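Long-range contacts in imidazolonepropionase (Unidentified, PDB 2Q09), which catalyses the hydrolytic opening of the imidazolone ring of 4-imidazolone-5-propanoate to give N-formimidoyl-L-glutamate, the third step of histidine degradation: residues 216-221 against 244-249; 174-179 against 211-216; 22-27 against 382-387. All coordinates share one frame; numbering follows the deposited sequence.

From the N terminus, the chain first enters contact 3 at 22-27, in the loop between strands 12-14 and 30-35. It returns there only at 382-387, some 355 residues later, so this contact closes one very long loop that brings a loop near the N terminus against a turn near the C terminus. Contacts 1 and 2 both fall within that span. Contact 2 comes first, pairing strand 168-176 with strand 210-213, which helix 187-204 connects; contact 1 follows directly, starts at the shared Glu216 and links the loops after strands 210-213 and 238-243. These two touch each other and the same bound inhibitor, whereas contact 3 lies about 36 Å from each, centre to centre.

Contact 1: 216-221 against 244-249. With DI6 (3-[(4S)-2,5-dioxoimidazolidin-4-yl]propanoic acid), chain C.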
loop_
_atom_site.group_PDB
_atom_site.type_symbol
_atom_site.label_atom_id
_atom_site.label_comp_id
_atom_site.label_asym_id
_atom_site.label_seq_id
_atom_site.Cartn_x
_atom_site.Cartn_y
_atom_site.Cartn_z
ATOM N N GLU A 216 16.418 10.876 -1.589
ATOM C CA GLU A 216 16.498 11.960 -0.620
ATOM C C GLU A 216 17.963 12.296 -0.342
ATOM O O GLU A 216 18.857 11.563 -0.766
ATOM C CB GLU A 216 15.791 11.503 0.662
ATOM C CG GLU A 216 15.481 12.584 1.674
ATOM C CD GLU A 216 14.521 13.616 1.138
ATOM O OE1 GLU A 216 13.321 13.308 0.981
ATOM O OE2 GLU A 216 14.977 14.739 0.862
ATOM N N HIS A 217 18.214 13.403 0.354
ATOM C CA HIS A 217 19.582 13.796 0.669
ATOM C C HIS A 217 20.275 12.737 1.514
ATOM O O HIS A 217 21.454 12.455 1.315
ATOM C CB HIS A 217 19.615 15.155 1.387
ATOM C CG HIS A 217 18.711 15.238 2.575
ATOM N ND1 HIS A 217 17.346 15.114 2.471
ATOM C CD2 HIS A 217 18.980 15.457 3.885
ATOM C CE1 HIS A 217 16.803 15.255 3.671
ATOM N NE2 HIS A 217 17.771 15.464 4.543
ATOM N N ILE A 218 19.546 12.150 2.458
ATOM C CA ILE A 218 20.113 11.104 3.300
ATOM C C ILE A 218 19.736 9.745 2.710
ATOM O O ILE A 218 19.900 8.703 3.344
ATOM C CB ILE A 218 19.613 11.201 4.772
ATOM C CG1 ILE A 218 18.121 10.889 4.862
ATOM C CG2 ILE A 218 19.875 12.591 5.312
ATOM C CD1 ILE A 218 17.533 11.015 6.253
ATOM N N GLY A 219 19.229 9.776 1.480
ATOM C CA GLY A 219 18.839 8.562 0.790
ATOM C C GLY A 219 19.661 8.430 -0.474
ATOM O O GLY A 219 20.891 8.476 -0.423
ATOM N N PHE A 220 18.989 8.267 -1.605
ATOM C CA PHE A 220 19.677 8.141 -2.882
ATOM C C PHE A 220 19.406 9.374 -3.730
ATOM O O PHE A 220 18.298 9.902 -3.735
ATOM C CB PHE A 220 19.222 6.869 -3.603
ATOM C CG PHE A 220 19.740 5.613 -2.972
ATOM C CD1 PHE A 220 20.950 5.063 -3.382
ATOM C CD2 PHE A 220 19.055 5.020 -1.919
ATOM C CE1 PHE A 220 21.477 3.945 -2.740
ATOM C CE2 PHE A 220 19.575 3.902 -1.272
ATOM C CZ PHE A 220 20.788 3.365 -1.684
ATOM N N SER A 221 20.433 9.841 -4.429
ATOM C CA SER A 221 20.308 11.024 -5.272
ATOM C C SER A 221 19.412 10.764 -6.472
ATOM O O SER A 221 19.018 9.629 -6.743
ATOM C CB SER A 221 21.681 11.479 -5.768
ATOM O OG SER A 221 22.181 10.593 -6.753
ATOM N N ASP A 244 10.066 13.244 -1.961
ATOM C CA ASP A 244 9.834 14.492 -1.245
ATOM C C ASP A 244 9.334 14.377 0.191
ATOM O O ASP A 244 8.468 15.147 0.612
ATOM C CB ASP A 244 8.856 15.355 -2.049
ATOM C CG ASP A 244 9.324 15.595 -3.476
ATOM O OD1 ASP A 244 10.496 15.987 -3.657
ATOM O OD2 ASP A 244 8.520 15.401 -4.415
ATOM N N GLN A 245 9.873 13.424 0.944
ATOM C CA GLN A 245 9.460 13.262 2.333
ATOM C C GLN A 245 10.199 14.253 3.238
ATOM O O GLN A 245 9.599 14.843 4.139
ATOM C CB GLN A 245 9.717 11.826 2.809
ATOM C CG GLN A 245 9.298 11.558 4.250
ATOM C CD GLN A 245 9.648 10.151 4.714
ATOM O OE1 GLN A 245 10.572 9.527 4.194
ATOM N NE2 GLN A 245 8.919 9.654 5.709
ATOM N N LEU A 246 11.500 14.428 2.995
ATOM C CA LEU A 246 12.310 15.339 3.803
ATOM C C LEU A 246 12.766 16.573 3.020
ATOM O O LEU A 246 13.039 17.620 3.608
ATOM C CB LEU A 246 13.534 14.599 4.368
ATOM C CG LEU A 246 13.278 13.327 5.192
ATOM C CD1 LEU A 246 14.601 12.722 5.628
ATOM C CD2 LEU A 246 12.409 13.649 6.401
ATOM N N SER A 247 12.863 16.441 1.699
ATOM C CA SER A 247 13.260 17.554 0.842
ATOM C C SER A 247 12.931 17.218 -0.605
ATOM O O SER A 247 12.668 16.066 -0.936
ATOM C CB SER A 247 14.761 17.850 0.976
ATOM O OG SER A 247 15.543 16.957 0.209
ATOM N N ASN A 248 12.943 18.227 -1.468
ATOM C CA ASN A 248 12.638 18.013 -2.877
ATOM C C ASN A 248 13.914 18.003 -3.714
ATOM O O ASN A 248 14.640 18.996 -3.764
ATOM C CB ASN A 248 11.700 19.111 -3.392
ATOM C CG ASN A 248 11.068 18.755 -4.723
ATOM O OD1 ASN A 248 11.753 18.324 -5.647
ATOM N ND2 ASN A 248 9.759 18.936 -4.826
ATOM N N LEU A 249 14.186 16.873 -4.358
ATOM C CA LEU A 249 15.360 16.748 -5.208
ATOM C C LEU A 249 14.925 16.657 -6.665
ATOM O O LEU A 249 15.764 16.584 -7.572
ATOM C CB LEU A 249 16.164 15.494 -4.840
ATOM C CG LEU A 249 16.767 15.405 -3.435
ATOM C CD1 LEU A 249 17.543 14.099 -3.305
ATOM C CD2 LEU A 249 17.685 16.589 -3.180
HETATM N N1 DI6 C . 10.829 6.722 4.772
HETATM C C2 DI6 C . 10.274 6.337 5.941
HETATM O O2 DI6 C . 9.627 7.026 6.709
HETATM C C3 DI6 C . 10.614 4.835 6.097
HETATM N N4 DI6 C . 11.405 4.566 4.876
HETATM C C5 DI6 C . 11.472 5.712 4.170
HETATM O O5 DI6 C . 12.046 5.816 3.095
HETATM C C6 DI6 C . 11.410 4.586 7.370
HETATM C C7 DI6 C . 11.770 3.112 7.566
HETATM C C8 DI6 C . 12.569 2.804 8.842
HETATM O O9 DI6 C . 12.617 1.616 9.215
HETATM O O10 DI6 C . 13.145 3.726 9.474
HETATM O O HOH W 1 11.690 11.228 -0.044
#
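Glu216 reaches Leu246 and Ser247 by a bent side chain: CG lies anti to the backbone N (chi1 -166°), and a fold at chi2 (63°) carries the carboxylate across to the opposite backbone. Its OE1 accepts a hydrogen bond from Leu246 N at 2.9 Å, the donor standing above the carboxylate plane with an N-H...O angle of 160°. Ser247 N adds a weak bond to the same OE1 at 3.2 Å, and a water links OE1 to Gln245 N. OE2 is met on its anti side by His217 ND1 at 2.9 Å, and it also faces Ser247 OG, at a distance too short to be taken literally. OE1 of this buried carboxylate thus ties the 244-249 loop to the turn, while His217 ND1 steadies the group from its own side.

Around the polar centre, His217 presents its ring edge to Leu246, with CE1 3.4 Å from Leu246 CB. Ile218 CD1 presses against Leu246 CD1 at 3.4 Å, a tight carbon contact between side chains at about a right angle. Leu249 CD1 lies 3.5 Å from Glu216 C.

Gln245, extended beyond CG, aims its amide at the inhibitor: OE1 accepts from DI6 N1 at 2.9 Å, while NE2 donates to DI6 O2 at 2.9 Å. A leucine in place of Gln245 would probably leave DI6 N1 and O2 without these mates and the ring less firmly oriented.

Residues 216-219 form a type I turn, and Gly219 and Phe220 make a classic beta bulge opposite Glu216. The two loops leave the C-terminal ends of adjacent parallel strands, 210-213 and 238-243, of the amidohydrolase barrel; Ser221 caps helix 222-234, and the other loop runs on into helix 251-257.

Contact 2: 174-179 against 211-216; sequences LAAHAV and VDVFCE. With DI6 (3-[(4S)-2,5-dioxoimidazolidin-4-yl]propanoic acid), chain C.
Leu174 lies alongside Asp212, the two side chains pointing the same way, with Leu174 CD1 3.4 Å from Asp212 CB. The other methyl of the leucine, CD2, sits over the centre of the His177 ring, so one side chain packs against both the neighbouring strand and a ligand-pocket histidine. The carboxylate of Asp212 makes no polar bond to 174-179: OD2 forms a salt bridge with Lys141, and OD1 accepts from Val213 N at 2.6 Å and, weakly, from ND1 of the iron ligand His242. Asp212 is therefore a second-shell residue that is likely to help orient this histidine.

The segments belong to neighbouring parallel strands of the TIM barrel, joined through helix 187-204 in a beta-alpha-beta unit. The short strands 174-176 and 211-213 run at 45° to each other, and at their C-terminal ends the two segments are tied by Phe214 N, which donates to Ala176 O at 3.0 Å. Ala176 is the centre of an inverse gamma turn, at which the strand gives way to the loop carrying His177.

Phe214 takes its ring away from the strand and into the pocket, with CG anti to the backbone N (chi1 176°). DI6 O5 rests over one face, 3.1 Å from Phe214 CD1, while Glu216 CB backs the other. On the same ligand ring, DI6 N4 donates to His177 NE2 at 2.7 Å, coming in at the imidazole edge; His177 ND1 is held by Gly143 O.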
loop_
_atom_site.group_PDB
_atom_site.type_symbol
_atom_site.label_atom_id
_atom_site.label_comp_id
_atom_site.label_asym_id
_atom_site.label_seq_id
_atom_site.Cartn_x
_atom_site.Cartn_y
_atom_site.Cartn_z
ATOM N N LEU A 174 12.721 -2.907 -2.753
ATOM C CA LEU A 174 13.190 -1.626 -2.243
ATOM C C LEU A 174 14.618 -1.750 -1.718
ATOM O O LEU A 174 14.905 -1.394 -0.576
ATOM C CB LEU A 174 12.265 -1.141 -1.123
ATOM C CG LEU A 174 12.564 0.222 -0.489
ATOM C CD1 LEU A 174 12.376 1.330 -1.516
ATOM C CD2 LEU A 174 11.635 0.444 0.698
ATOM N N ALA A 175 15.514 -2.274 -2.551
ATOM C CA ALA A 175 16.910 -2.439 -2.157
ATOM C C ALA A 175 17.559 -1.069 -1.992
ATOM O O ALA A 175 18.514 -0.909 -1.231
ATOM C CB ALA A 175 17.659 -3.261 -3.206
ATOM N N ALA A 176 17.034 -0.080 -2.709
ATOM C CA ALA A 176 17.560 1.283 -2.629
ATOM C C ALA A 176 16.859 2.071 -1.518
ATOM O O ALA A 176 16.447 3.211 -1.708
ATOM C CB ALA A 176 17.388 1.993 -3.974
ATOM N N HIS A 177 16.729 1.445 -0.351
ATOM C CA HIS A 177 16.085 2.068 0.806
ATOM C C HIS A 177 17.123 2.873 1.579
ATOM O O HIS A 177 16.807 3.860 2.248
ATOM C CB HIS A 177 15.503 0.977 1.712
ATOM C CG HIS A 177 14.485 1.474 2.689
ATOM N ND1 HIS A 177 13.882 0.646 3.610
ATOM C CD2 HIS A 177 13.938 2.699 2.868
ATOM C CE1 HIS A 177 13.004 1.339 4.314
ATOM N NE2 HIS A 177 13.017 2.587 3.883
ATOM N N ALA A 178 18.370 2.435 1.465
ATOM C CA ALA A 178 19.504 3.060 2.126
ATOM C C ALA A 178 20.747 2.313 1.655
ATOM O O ALA A 178 20.643 1.265 1.022
ATOM C CB ALA A 178 19.362 2.941 3.629
ATOM N N VAL A 179 21.920 2.858 1.952
ATOM C CA VAL A 179 23.183 2.236 1.561
ATOM C C VAL A 179 23.643 1.329 2.703
ATOM O O VAL A 179 23.802 1.779 3.843
ATOM C CB VAL A 179 24.280 3.308 1.291
ATOM C CG1 VAL A 179 25.623 2.648 1.054
ATOM C CG2 VAL A 179 23.885 4.146 0.077
ATOM N N VAL A 211 9.544 -1.898 -8.529
ATOM C CA VAL A 211 10.796 -1.436 -7.936
ATOM C C VAL A 211 10.581 -0.046 -7.341
ATOM O O VAL A 211 10.022 0.834 -7.995
ATOM C CB VAL A 211 11.934 -1.371 -8.980
ATOM C CG1 VAL A 211 13.207 -0.842 -8.341
ATOM C CG2 VAL A 211 12.173 -2.749 -9.564
ATOM N N ASP A 212 11.044 0.133 -6.107
ATOM C CA ASP A 212 10.888 1.377 -5.349
ATOM C C ASP A 212 12.266 1.963 -5.023
ATOM O O ASP A 212 13.276 1.262 -5.105
ATOM C CB ASP A 212 10.136 1.055 -4.047
ATOM C CG ASP A 212 9.544 2.280 -3.362
ATOM O OD1 ASP A 212 9.909 3.428 -3.701
ATOM O OD2 ASP A 212 8.706 2.074 -2.457
ATOM N N VAL A 213 12.296 3.236 -4.640
ATOM C CA VAL A 213 13.546 3.918 -4.304
ATOM C C VAL A 213 13.347 5.030 -3.279
ATOM O O VAL A 213 12.359 5.757 -3.323
ATOM C CB VAL A 213 14.192 4.565 -5.554
ATOM C CG1 VAL A 213 15.391 5.403 -5.141
ATOM C CG2 VAL A 213 14.616 3.495 -6.553
ATOM N N PHE A 214 14.290 5.159 -2.354
ATOM C CA PHE A 214 14.236 6.223 -1.362
ATOM C C PHE A 214 15.147 7.336 -1.866
ATOM O O PHE A 214 16.353 7.335 -1.619
ATOM C CB PHE A 214 14.721 5.736 0.005
ATOM C CG PHE A 214 14.764 6.817 1.045
ATOM C CD1 PHE A 214 13.680 7.674 1.218
ATOM C CD2 PHE A 214 15.871 6.959 1.878
ATOM C CE1 PHE A 214 13.696 8.658 2.210
ATOM C CE2 PHE A 214 15.894 7.938 2.867
ATOM C CZ PHE A 214 14.802 8.787 3.033
ATOM N N CYS A 215 14.559 8.285 -2.590
ATOM C CA CYS A 215 15.292 9.407 -3.152
ATOM C C CYS A 215 15.272 10.590 -2.194
ATOM O O CYS A 215 14.243 11.242 -2.018
ATOM C CB CYS A 215 14.662 9.798 -4.487
ATOM S SG CYS A 215 15.354 11.300 -5.226
ATOM N N GLU A 216 16.418 10.876 -1.589
ATOM C CA GLU A 216 16.498 11.960 -0.620
ATOM C C GLU A 216 17.963 12.296 -0.342
ATOM O O GLU A 216 18.857 11.563 -0.766
ATOM C CB GLU A 216 15.791 11.503 0.662
ATOM C CG GLU A 216 15.481 12.584 1.674
ATOM C CD GLU A 216 14.521 13.616 1.138
ATOM O OE1 GLU A 216 13.321 13.308 0.981
ATOM O OE2 GLU A 216 14.977 14.739 0.862
HETATM N N1 DI6 C . 10.829 6.722 4.772
HETATM C C2 DI6 C . 10.274 6.337 5.941
HETATM O O2 DI6 C . 9.627 7.026 6.709
HETATM C C3 DI6 C . 10.614 4.835 6.097
HETATM N N4 DI6 C . 11.405 4.566 4.876
HETATM C C5 DI6 C . 11.472 5.712 4.170
HETATM O O5 DI6 C . 12.046 5.816 3.095
HETATM C C6 DI6 C . 11.410 4.586 7.370
HETATM C C7 DI6 C . 11.770 3.112 7.566
HETATM C C8 DI6 C . 12.569 2.804 8.842
HETATM O O9 DI6 C . 12.617 1.616 9.215
HETATM O O10 DI6 C . 13.145 3.726 9.474
HETATM O O HOH W 2 15.121 -0.761 -5.100
#

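Contact 3: 22-27 against 382-387; sequences ADYGLL and HPAELS
Tyr24 lays its ring face against Pro383, whose CG stands 3.5 Å from the ring centroid and only 10° off the ring normal. This is a CH-pi contact over the middle of the face: Pro383 CB leans toward the CD1 and CE1 side of the ring, so the pyrrolidine lies over the face with CB shifted off centre. Tyr24 is directed there by a first torsion that places CG anti to the carbonyl carbon (chi1 -65°). His382 meets the same aromatic ring differently, turning its edge toward the tyrosine face in an offset edge-to-face pair, with planes at 90° and centroids 5.5 Å apart. His382 CE1 makes the closest approach of this pair, 3.7 Å from Tyr24 CE2.

The histidine is held in this pose by its sequence neighbours. His382 ND1 accepts from Ala384 N at 2.9 Å, a capping bond at the turn that leads into helix 385-388, and Pro383 CD sits over one face of the imidazole. Residues 382-385 form a type I turn and 22-25 a type II' turn. The contact brings a loop of the N-terminal region, between strands 12-14 and 30-35, against the turn between strand 375-378 and helix 385-388 in the C-terminal part, away from the active site.

At the far end of the tyrosine, OH approaches Ala384 CA at 3.3 Å. Leu26 completes the apolar patch, its CD1 reaching toward Pro383 CD, 4.2 Å away, and equally distant from His382 NE2. Leu63 of strand 63-73 packs against both Leu26 and Pro383, while Pro343 and Met347 of helix 343-349 touch Tyr24.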
loop_
_atom_site.group_PDB
_atom_site.type_symbol
_atom_site.label_atom_id
_atom_site.label_comp_id
_atom_site.label_asym_id
_atom_site.label_seq_id
_atom_site.Cartn_x
_atom_site.Cartn_y
_atom_site.Cartn_z
ATOM N N ALA A 22 -20.566 9.794 -8.688
ATOM C CA ALA A 22 -20.231 10.748 -7.638
ATOM C C ALA A 22 -20.066 10.116 -6.259
ATOM O O ALA A 22 -20.653 9.076 -5.956
ATOM C CB ALA A 22 -21.285 11.842 -7.575
ATOM N N ASP A 23 -19.253 10.770 -5.435
ATOM C CA ASP A 23 -18.989 10.327 -4.075
ATOM C C ASP A 23 -18.619 8.846 -3.969
ATOM O O ASP A 23 -17.607 8.411 -4.526
ATOM C CB ASP A 23 -20.198 10.639 -3.188
ATOM C CG ASP A 23 -20.610 12.100 -3.264
ATOM O OD1 ASP A 23 -19.724 12.975 -3.226
ATOM O OD2 ASP A 23 -21.823 12.377 -3.357
ATOM N N TYR A 24 -19.440 8.084 -3.254
ATOM C CA TYR A 24 -19.204 6.656 -3.031
ATOM C C TYR A 24 -19.802 5.758 -4.104
ATOM O O TYR A 24 -19.607 4.540 -4.077
ATOM C CB TYR A 24 -19.799 6.239 -1.684
ATOM C CG TYR A 24 -19.135 6.876 -0.490
ATOM C CD1 TYR A 24 -17.908 6.407 -0.017
ATOM C CD2 TYR A 24 -19.734 7.950 0.178
ATOM C CE1 TYR A 24 -17.294 6.987 1.092
ATOM C CE2 TYR A 24 -19.127 8.541 1.283
ATOM C CZ TYR A 24 -17.909 8.051 1.734
ATOM O OH TYR A 24 -17.301 8.616 2.827
ATOM N N GLY A 25 -20.535 6.349 -5.041
ATOM C CA GLY A 25 -21.162 5.543 -6.070
ATOM C C GLY A 25 -22.165 4.589 -5.441
ATOM O O GLY A 25 -22.304 3.451 -5.885
ATOM N N LEU A 26 -22.854 5.051 -4.396
ATOM C CA LEU A 26 -23.850 4.235 -3.698
ATOM C C LEU A 26 -25.093 4.059 -4.562
ATOM O O LEU A 26 -25.538 5.007 -5.213
ATOM C CB LEU A 26 -24.261 4.895 -2.378
ATOM C CG LEU A 26 -23.477 4.593 -1.099
ATOM C CD1 LEU A 26 -23.903 5.557 -0.010
ATOM C CD2 LEU A 26 -23.727 3.144 -0.665
ATOM N N LEU A 27 -25.651 2.852 -4.551
ATOM C CA LEU A 27 -26.846 2.542 -5.336
ATOM C C LEU A 27 -27.915 1.911 -4.450
ATOM O O LEU A 27 -27.660 1.585 -3.281
ATOM C CB LEU A 27 -26.507 1.558 -6.454
ATOM C CG LEU A 27 -25.308 1.842 -7.365
ATOM C CD1 LEU A 27 -25.087 0.636 -8.263
ATOM C CD2 LEU A 27 -25.551 3.091 -8.204
ATOM N N HIS A 382 -23.196 3.404 6.824
ATOM C CA HIS A 382 -22.707 4.262 5.758
ATOM C C HIS A 382 -21.183 4.148 5.607
ATOM O O HIS A 382 -20.464 3.992 6.592
ATOM C CB HIS A 382 -23.132 5.695 6.085
ATOM C CG HIS A 382 -22.953 6.662 4.962
ATOM N ND1 HIS A 382 -21.736 7.237 4.661
ATOM C CD2 HIS A 382 -23.841 7.175 4.078
ATOM C CE1 HIS A 382 -21.884 8.065 3.643
ATOM N NE2 HIS A 382 -23.152 8.046 3.269
ATOM N N PRO A 383 -20.673 4.217 4.363
ATOM C CA PRO A 383 -19.231 4.113 4.130
ATOM C C PRO A 383 -18.376 5.192 4.804
ATOM O O PRO A 383 -17.188 4.976 5.062
ATOM C CB PRO A 383 -19.125 4.131 2.604
ATOM C CG PRO A 383 -20.308 4.958 2.193
ATOM C CD PRO A 383 -21.393 4.411 3.094
ATOM N N ALA A 384 -18.971 6.348 5.077
ATOM C CA ALA A 384 -18.237 7.424 5.738
ATOM C C ALA A 384 -17.687 6.919 7.074
ATOM O O ALA A 384 -16.650 7.386 7.558
ATOM C CB ALA A 384 -19.161 8.633 5.978
ATOM N N GLU A 385 -18.385 5.958 7.670
ATOM C CA GLU A 385 -17.961 5.422 8.955
ATOM C C GLU A 385 -16.630 4.656 8.909
ATOM O O GLU A 385 -15.961 4.505 9.934
ATOM C CB GLU A 385 -19.050 4.519 9.546
ATOM C CG GLU A 385 -18.630 3.923 10.880
ATOM C CD GLU A 385 -19.792 3.436 11.721
ATOM O OE1 GLU A 385 -19.525 2.921 12.822
ATOM O OE2 GLU A 385 -20.963 3.567 11.297
ATOM N N LEU A 386 -16.231 4.190 7.729
ATOM C CA LEU A 386 -14.985 3.432 7.624
ATOM C C LEU A 386 -13.746 4.267 7.953
ATOM O O LEU A 386 -12.757 3.736 8.451
ATOM C CB LEU A 386 -14.857 2.815 6.230
ATOM C CG LEU A 386 -16.010 1.871 5.880
ATOM C CD1 LEU A 386 -15.734 1.176 4.547
ATOM C CD2 LEU A 386 -16.181 0.845 6.977
ATOM N N SER A 387 -13.808 5.567 7.672
ATOM C CA SER A 387 -12.709 6.488 7.973
ATOM C C SER A 387 -12.886 7.074 9.377
ATOM O O SER A 387 -11.956 7.663 9.934
ATOM C CB SER A 387 -12.690 7.668 6.979
ATOM O OG SER A 387 -12.441 7.249 5.654
#